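Local coordinates for serine protease inhibitor infestin (Triatoma infestans, PDB 2ERW), which inhibits the blood-clotting protease factor XIIa, this chain being infestin 4, a Kazal-type domain cut from a longer secreted protein, at residues V13-S18 and L40-E45; G20-N25 and E45-R50. All coordinates share one frame; numbering follows the deposited sequence.

In the fold
Both contacts lie in one small Kazal-type domain, and their centres are about 6 Å apart. Their segments alternate along the chain: 13-18, 20-25, 40-45, 45-50. Strands 15-17 and 22-23 are antiparallel neighbours, and helix 26-35 follows them. The chain then returns, and 40-45 pairs with strand 15-17 in contact 1. It runs on through E45, which both contacts share, into 45-50, which meets strand 22-23 in contact 2. The disulfide C16-C48 joins the two contacts, and G46 pairs by backbone with P14. The segment after strand 42-43 is thus tied to the small sheet by covalent and hydrogen bonds.

Contact 1: V13-S18 and L40-E45; sequences VPVCGS and LKLVHE
A classic beta bulge marks this antiparallel pairing in the Kazal domain: V43 and H44 both face C16. V43 N bonds to C16 O at 2.8 Å. H44 N reaches the same oxygen weakly. C16 N donates to H44 O at 2.9 Å. At the far end K41 and S18 are linked twice, by S18 N to K41 O and K41 N to S18 OG (2.9 Å). The serine hydroxyl, between its backbone N and carbonyl carbon (chi1 54°), is turned to K41 N.

The H44 ring lies with one face over C16 CB, 3.5 Å from the ring centroid, in a CH-pi contact. C16 SG meets the ring obliquely. H44 ND1 donates to E45 O at 2.7 Å. E45 O lies in the ring plane, but ND1 stands above the carbonyl plane; the bond probably restrains ring rotation. With alanine here C16 CB would lose the ring face packed on it, and E45 O would probably lack its imidazole donor. V15 CB packs on L42 CG at 3.7 Å. A water bridges P14 O and E45 OE2.

V15 and L40 also touch Y23 of strand 22-23, while L40 and L42 rest on helix 26-35.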
ATOM      1  N   VAL A  13      -6.913  -0.674   5.772  1.00 20.58           N
ATOM      2  CA  VAL A  13      -6.138   0.315   6.493  1.00 20.95           C
ATOM      3  C   VAL A  13      -5.241   0.906   5.432  1.00 21.45           C
ATOM      4  O   VAL A  13      -4.062   0.569   5.327  1.00 21.96           O
ATOM      5  CB  VAL A  13      -5.316  -0.331   7.607  1.00 20.67           C
ATOM      6  CG1 VAL A  13      -4.514   0.737   8.342  1.00 22.00           C
ATOM      7  CG2 VAL A  13      -6.240  -1.067   8.565  1.00 21.89           C
ATOM      8  N   PRO A  14      -5.813   1.739   4.570  1.00 21.81           N
ATOM      9  CA  PRO A  14      -5.099   2.131   3.371  1.00 21.65           C
ATOM     10  C   PRO A  14      -3.879   2.980   3.634  1.00 23.78           C
ATOM     11  O   PRO A  14      -3.859   3.814   4.513  1.00 22.01           O
ATOM     12  CB  PRO A  14      -6.102   2.960   2.585  1.00 22.29           C
ATOM     13  CG  PRO A  14      -7.040   3.492   3.657  1.00 22.14           C
ATOM     14  CD  PRO A  14      -7.157   2.346   4.645  1.00 21.40           C
ATOM     15  N   VAL A  15      -2.812   2.594   2.960  1.00 21.65           N
ATOM     16  CA  VAL A  15      -1.568   3.335   3.074  1.00 21.85           C
ATOM     17  C   VAL A  15      -1.016   3.534   1.694  1.00 21.31           C
ATOM     18  O   VAL A  15      -1.313   2.777   0.780  1.00 21.83           O
ATOM     19  CB  VAL A  15      -0.547   2.620   3.985  1.00 22.01           C
ATOM     20  CG1 VAL A  15      -1.063   2.580   5.392  1.00 23.03           C
ATOM     21  CG2 VAL A  15      -0.266   1.192   3.514  1.00 23.27           C
ATOM     22  N   CYS A  16      -0.203   4.559   1.558  1.00 21.18           N
ATOM     23  CA  CYS A  16       0.285   4.939   0.268  1.00 21.62           C
ATOM     24  C   CYS A  16       1.727   4.568   0.171  1.00 21.30           C
ATOM     25  O   CYS A  16       2.531   4.973   1.003  1.00 21.34           O
ATOM     26  CB  CYS A  16       0.101   6.429   0.104  1.00 21.99           C
ATOM     27  SG  CYS A  16       0.715   7.017  -1.467  1.00 21.91           S
ATOM     28  N   GLY A  17       2.056   3.800  -0.855  1.00 21.01           N
ATOM     29  CA  GLY A  17       3.416   3.375  -1.075  1.00 21.34           C
ATOM     30  C   GLY A  17       4.231   4.391  -1.846  1.00 21.64           C
ATOM     31  O   GLY A  17       3.707   5.258  -2.550  1.00 22.06           O
ATOM     32  N   SER A  18       5.538   4.233  -1.741  1.00 20.86           N
ATOM     33  CA  SER A  18       6.450   5.095  -2.438  1.00 21.18           C
ATOM     34  C   SER A  18       6.369   4.894  -3.945  1.00 21.67           C
ATOM     35  O   SER A  18       6.917   5.688  -4.703  1.00 22.32           O
ATOM     36  CB  SER A  18       7.860   4.804  -1.954  1.00 21.74           C
ATOM     37  OG  SER A  18       8.155   3.428  -2.077  1.00 21.57           O
ATOM     38  N   LEU A  40      10.032  -0.638  -1.805  1.00 19.66           N
ATOM     39  CA  LEU A  40       8.760  -0.017  -1.524  1.00 20.32           C
ATOM     40  C   LEU A  40       8.694   0.399  -0.076  1.00 20.79           C
ATOM     41  O   LEU A  40       8.991  -0.389   0.813  1.00 21.33           O
ATOM     42  CB  LEU A  40       7.642  -1.001  -1.796  1.00 20.10           C
ATOM     43  CG  LEU A  40       6.228  -0.493  -1.553  1.00 20.08           C
ATOM     44  CD1 LEU A  40       5.910   0.659  -2.467  1.00 21.93           C
ATOM     45  CD2 LEU A  40       5.286  -1.645  -1.806  1.00 19.92           C
ATOM     46  N   LYS A  41       8.253   1.633   0.148  1.00 21.06           N
ATOM     47  CA  LYS A  41       8.106   2.149   1.495  1.00 21.61           C
ATOM     48  C   LYS A  41       6.727   2.699   1.677  1.00 21.56           C
ATOM     49  O   LYS A  41       6.083   3.139   0.745  1.00 21.45           O
ATOM     50  CB  LYS A  41       9.072   3.305   1.729  1.00 22.76           C
ATOM     51  CG  LYS A  41      10.539   2.938   1.560  1.00 25.77           C
ATOM     52  CD  LYS A  41      10.974   2.024   2.687  1.00 30.12           C
ATOM     53  CE  LYS A  41      12.484   2.029   2.867  0.75 32.56           C
ATOM     54  NZ  LYS A  41      12.822   1.220   4.070  0.75 34.86           N
ATOM     55  N   LEU A  42       6.292   2.701   2.922  1.00 21.35           N
ATOM     56  CA  LEU A  42       5.029   3.291   3.284  1.00 21.27           C
ATOM     57  C   LEU A  42       5.293   4.766   3.466  1.00 21.45           C
ATOM     58  O   LEU A  42       6.027   5.166   4.377  1.00 22.25           O
ATOM     59  CB  LEU A  42       4.539   2.641   4.568  1.00 20.98           C
ATOM     60  CG  LEU A  42       3.078   2.825   4.913  1.00 21.44           C
ATOM     61  CD1 LEU A  42       2.800   1.919   6.074  1.00 22.58           C
ATOM     62  CD2 LEU A  42       2.745   4.264   5.272  1.00 24.16           C
ATOM     63  N   VAL A  43       4.730   5.579   2.587  1.00 21.72           N
ATOM     64  CA  VAL A  43       5.031   7.001   2.635  1.00 22.16           C
ATOM     65  C   VAL A  43       4.042   7.833   3.415  1.00 21.28           C
ATOM     66  O   VAL A  43       4.421   8.824   4.034  1.00 21.22           O
ATOM     67  CB  VAL A  43       5.307   7.580   1.229  1.00 23.74           C
ATOM     68  CG1 VAL A  43       6.443   6.834   0.572  0.75 25.47           C
ATOM     69  CG2 VAL A  43       4.107   7.561   0.385  0.75 24.84           C
ATOM     70  N   HIS A  44       2.778   7.440   3.404  1.00 21.24           N
ATOM     71  CA  HIS A  44       1.844   8.102   4.280  1.00 20.96           C
ATOM     72  C   HIS A  44       0.643   7.251   4.504  1.00 20.94           C
ATOM     73  O   HIS A  44       0.352   6.355   3.729  1.00 21.03           O
ATOM     74  CB  HIS A  44       1.461   9.503   3.778  1.00 21.43           C
ATOM     75  CG  HIS A  44       0.698   9.529   2.489  1.00 20.66           C
ATOM     76  ND1 HIS A  44      -0.635   9.185   2.403  1.00 21.76           N
ATOM     77  CD2 HIS A  44       1.071   9.917   1.247  1.00 21.03           C
ATOM     78  CE1 HIS A  44      -1.052   9.366   1.159  1.00 22.13           C
ATOM     79  NE2 HIS A  44      -0.035   9.804   0.439  1.00 21.51           N
ATOM     80  N   GLU A  45      -0.051   7.542   5.582  1.00 20.67           N
ATOM     81  CA  GLU A  45      -1.270   6.897   5.889  1.00 20.61           C
ATOM     82  C   GLU A  45      -2.323   7.311   4.889  1.00 21.19           C
ATOM     83  O   GLU A  45      -2.302   8.431   4.385  1.00 21.19           O
ATOM     84  CB  GLU A  45      -1.687   7.323   7.289  1.00 21.03           C
ATOM     85  CG  GLU A  45      -2.726   6.429   7.890  1.00 19.90           C
ATOM     86  CD  GLU A  45      -2.141   5.094   8.222  1.00 21.47           C
ATOM     87  OE1 GLU A  45      -0.894   5.079   8.256  1.00 24.31           O
ATOM     88  OE2 GLU A  45      -2.924   4.125   8.404  1.00 21.46           O
TER
HETATM   89  O   HOH W   1      -5.124   4.049   6.883  1.00 11.63           O

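Contact 2: G20-N25 and E45-R50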
ATOM      1  N   GLY A  20       3.576   5.127  -5.374  1.00 22.06           N
ATOM      2  CA  GLY A  20       2.376   5.842  -5.743  1.00 22.81           C
ATOM      3  C   GLY A  20       1.144   4.972  -5.775  1.00 22.85           C
ATOM      4  O   GLY A  20       0.105   5.411  -6.230  1.00 23.76           O
ATOM      5  N   LYS A  21       1.261   3.746  -5.262  1.00 21.98           N
ATOM      6  CA  LYS A  21       0.139   2.822  -5.226  1.00 22.34           C
ATOM      7  C   LYS A  21      -0.379   2.733  -3.815  1.00 21.82           C
ATOM      8  O   LYS A  21       0.387   2.687  -2.863  1.00 21.76           O
ATOM      9  CB  LYS A  21       0.586   1.436  -5.664  1.00 22.78           C
ATOM     10  CG  LYS A  21      -0.495   0.399  -5.694  1.00 25.63           C
ATOM     11  CD  LYS A  21      -0.003  -0.857  -6.380  1.00 27.01           C
ATOM     12  CE  LYS A  21      -1.095  -1.899  -6.483  1.00 30.43           C
ATOM     13  NZ  LYS A  21      -0.712  -3.042  -7.351  0.50 29.09           N
ATOM     14  N   THR A  22      -1.694   2.697  -3.679  1.00 21.23           N
ATOM     15  CA  THR A  22      -2.301   2.446  -2.407  1.00 21.49           C
ATOM     16  C   THR A  22      -2.263   0.977  -2.114  1.00 21.09           C
ATOM     17  O   THR A  22      -2.494   0.158  -2.953  1.00 21.50           O
ATOM     18  CB  THR A  22      -3.736   2.904  -2.416  1.00 21.57           C
ATOM     19  OG1 THR A  22      -3.742   4.315  -2.658  1.00 21.76           O
ATOM     20  CG2 THR A  22      -4.413   2.612  -1.099  1.00 23.10           C
ATOM     21  N   TYR A  23      -1.932   0.667  -0.875  1.00 21.19           N
ATOM     22  CA  TYR A  23      -2.002  -0.702  -0.401  1.00 20.87           C
ATOM     23  C   TYR A  23      -3.109  -0.812   0.611  1.00 20.84           C
ATOM     24  O   TYR A  23      -3.361   0.118   1.380  1.00 21.65           O
ATOM     25  CB  TYR A  23      -0.646  -1.119   0.170  1.00 21.59           C
ATOM     26  CG  TYR A  23       0.309  -1.237  -0.958  1.00 20.49           C
ATOM     27  CD1 TYR A  23       0.411  -2.424  -1.651  1.00 21.27           C
ATOM     28  CD2 TYR A  23       1.027  -0.154  -1.403  1.00 20.79           C
ATOM     29  CE1 TYR A  23       1.229  -2.545  -2.737  1.00 21.35           C
ATOM     30  CE2 TYR A  23       1.846  -0.246  -2.503  1.00 20.67           C
ATOM     31  CZ  TYR A  23       1.952  -1.459  -3.154  1.00 21.03           C
ATOM     32  OH  TYR A  23       2.734  -1.614  -4.258  1.00 21.95           O
ATOM     33  N   GLY A  24      -3.750  -1.962   0.618  1.00 20.66           N
ATOM     34  CA  GLY A  24      -4.943  -2.114   1.395  1.00 21.54           C
ATOM     35  C   GLY A  24      -4.696  -2.107   2.867  1.00 21.02           C
ATOM     36  O   GLY A  24      -5.617  -1.862   3.626  1.00 22.70           O
ATOM     37  N   ASN A  25      -3.477  -2.418   3.274  1.00 20.70           N
ATOM     38  CA  ASN A  25      -3.055  -2.260   4.641  1.00 20.71           C
ATOM     39  C   ASN A  25      -1.559  -2.385   4.636  1.00 20.01           C
ATOM     40  O   ASN A  25      -0.958  -2.714   3.622  1.00 20.33           O
ATOM     41  CB  ASN A  25      -3.763  -3.230   5.590  1.00 20.61           C
ATOM     42  CG  ASN A  25      -3.617  -4.675   5.176  1.00 20.79           C
ATOM     43  OD1 ASN A  25      -2.527  -5.145   4.864  1.00 20.58           O
ATOM     44  ND2 ASN A  25      -4.711  -5.405   5.244  1.00 21.22           N
ATOM     45  N   GLU A  45      -0.051   7.542   5.582  1.00 20.67           N
ATOM     46  CA  GLU A  45      -1.270   6.897   5.889  1.00 20.61           C
ATOM     47  C   GLU A  45      -2.323   7.311   4.889  1.00 21.19           C
ATOM     48  O   GLU A  45      -2.302   8.431   4.385  1.00 21.19           O
ATOM     49  CB  GLU A  45      -1.687   7.323   7.289  1.00 21.03           C
ATOM     50  CG  GLU A  45      -2.726   6.429   7.890  1.00 19.90           C
ATOM     51  CD  GLU A  45      -2.141   5.094   8.222  1.00 21.47           C
ATOM     52  OE1 GLU A  45      -0.894   5.079   8.256  1.00 24.31           O
ATOM     53  OE2 GLU A  45      -2.924   4.125   8.404  1.00 21.46           O
ATOM     54  N   GLY A  46      -3.261   6.424   4.649  1.00 20.84           N
ATOM     55  CA  GLY A  46      -4.374   6.741   3.772  1.00 21.17           C
ATOM     56  C   GLY A  46      -4.046   6.393   2.351  1.00 22.05           C
ATOM     57  O   GLY A  46      -2.926   6.035   2.016  1.00 22.12           O
ATOM     58  N   ARG A  47      -5.043   6.515   1.492  1.00 21.79           N
ATOM     59  CA  ARG A  47      -4.790   6.234   0.098  1.00 21.43           C
ATOM     60  C   ARG A  47      -3.840   7.237  -0.506  1.00 22.10           C
ATOM     61  O   ARG A  47      -3.789   8.392  -0.087  1.00 22.02           O
ATOM     62  CB  ARG A  47      -6.085   6.301  -0.703  1.00 22.03           C
ATOM     63  CG  ARG A  47      -7.177   5.413  -0.164  1.00 21.81           C
ATOM     64  CD  ARG A  47      -8.236   5.178  -1.242  1.00 21.07           C
ATOM     65  NE  ARG A  47      -7.655   4.438  -2.359  1.00 20.53           N
ATOM     66  CZ  ARG A  47      -7.637   3.111  -2.439  1.00 20.98           C
ATOM     67  NH1 ARG A  47      -8.197   2.364  -1.498  1.00 21.69           N
ATOM     68  NH2 ARG A  47      -7.049   2.536  -3.469  1.00 20.65           N
ATOM     69  N   CYS A  48      -3.113   6.805  -1.532  1.00 21.86           N
ATOM     70  CA  CYS A  48      -2.371   7.762  -2.304  1.00 22.35           C
ATOM     71  C   CYS A  48      -3.332   8.768  -2.866  1.00 22.96           C
ATOM     72  O   CYS A  48      -4.489   8.471  -3.112  1.00 22.18           O
ATOM     73  CB  CYS A  48      -1.624   7.088  -3.424  1.00 22.72           C
ATOM     74  SG  CYS A  48      -0.377   5.968  -2.826  1.00 22.96           S
ATOM     75  N   GLN A  49      -2.836   9.980  -3.042  1.00 23.38           N
ATOM     76  CA  GLN A  49      -3.659  11.052  -3.544  1.00 24.53           C
ATOM     77  C   GLN A  49      -3.656  11.013  -5.059  1.00 24.18           C
ATOM     78  O   GLN A  49      -2.622  11.151  -5.709  1.00 24.67           O
ATOM     79  CB  GLN A  49      -3.161  12.388  -2.983  1.00 25.63           C
ATOM     80  CG  GLN A  49      -3.434  12.534  -1.480  1.00 29.23           C
ATOM     81  CD  GLN A  49      -4.900  12.808  -1.117  1.00 33.89           C
ATOM     82  OE1 GLN A  49      -5.451  12.190  -0.195  1.00 37.01           O
ATOM     83  NE2 GLN A  49      -5.525  13.741  -1.823  1.00 35.88           N
ATOM     84  N   ARG A  50      -4.841  10.803  -5.629  1.00 23.18           N
ATOM     85  CA  ARG A  50      -5.030  10.862  -7.055  1.00 23.13           C
ATOM     86  C   ARG A  50      -6.472  11.242  -7.274  1.00 22.08           C
ATOM     87  O   ARG A  50      -7.387  10.435  -7.130  1.00 20.80           O
ATOM     88  CB  ARG A  50      -4.685   9.539  -7.734  1.00 23.94           C
ATOM     89  CG  ARG A  50      -4.632   9.641  -9.248  0.75 26.86           C
ATOM     90  CD  ARG A  50      -4.112   8.340  -9.838  0.75 31.49           C
ATOM     91  NE  ARG A  50      -4.208   8.315 -11.294  0.75 34.91           N
ATOM     92  CZ  ARG A  50      -3.226   8.655 -12.125  0.75 36.25           C
ATOM     93  NH1 ARG A  50      -2.050   9.057 -11.657  0.75 38.28           N
ATOM     94  NH2 ARG A  50      -3.424   8.594 -13.431  0.75 36.56           N
TER
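T22 and R47 bring the two backbones closest, with their CA atoms 5.2 Å apart. T22 begins the short strand 22-23. The 45-50 segment has no regular structure and forms no beta ladder with it. C48 N instead donates to a side chain, T22 OG1, at 2.8 Å with an N-H...O angle of 152°. G20 has positive phi, where a CB would press on the preceding carbonyl oxygen.

C48 points its side chain toward the 20-25 segment. Its SG rests against the K21 carbonyl group, 3.4 Å from K21 O, and also touches G20 C. Rotation about chi1 (-64°) sets the sulfur anti to its own carbonyl carbon and so brings it against the K21 carbonyl. It is bonded to C16 SG in one of the three disulfides of this Kazal domain, which ties the segment after strand 42-43 to strand 15-17, the sheet neighbour of 22-23.

The T22 side chain is split between two jobs. OG1 takes the C48 N-H. CG2 lies over the centre of one face of the R47 guanidinium, 3.5 Å from R47 CZ. T22 CB comes equally near R47 NH2, toward the end of that group. The two side chains cross at about a right angle. A bend at chi3 (65°) in R47 folds the guanidinium over the threonine. E54 OE1 serves both residues: it is hydrogen-bonded to T22 OG1 and forms a salt bridge with R47 NE, while R47 NH1 bonds to Y12 OH. The charge of E54 would probably steady the flat group above the methyl.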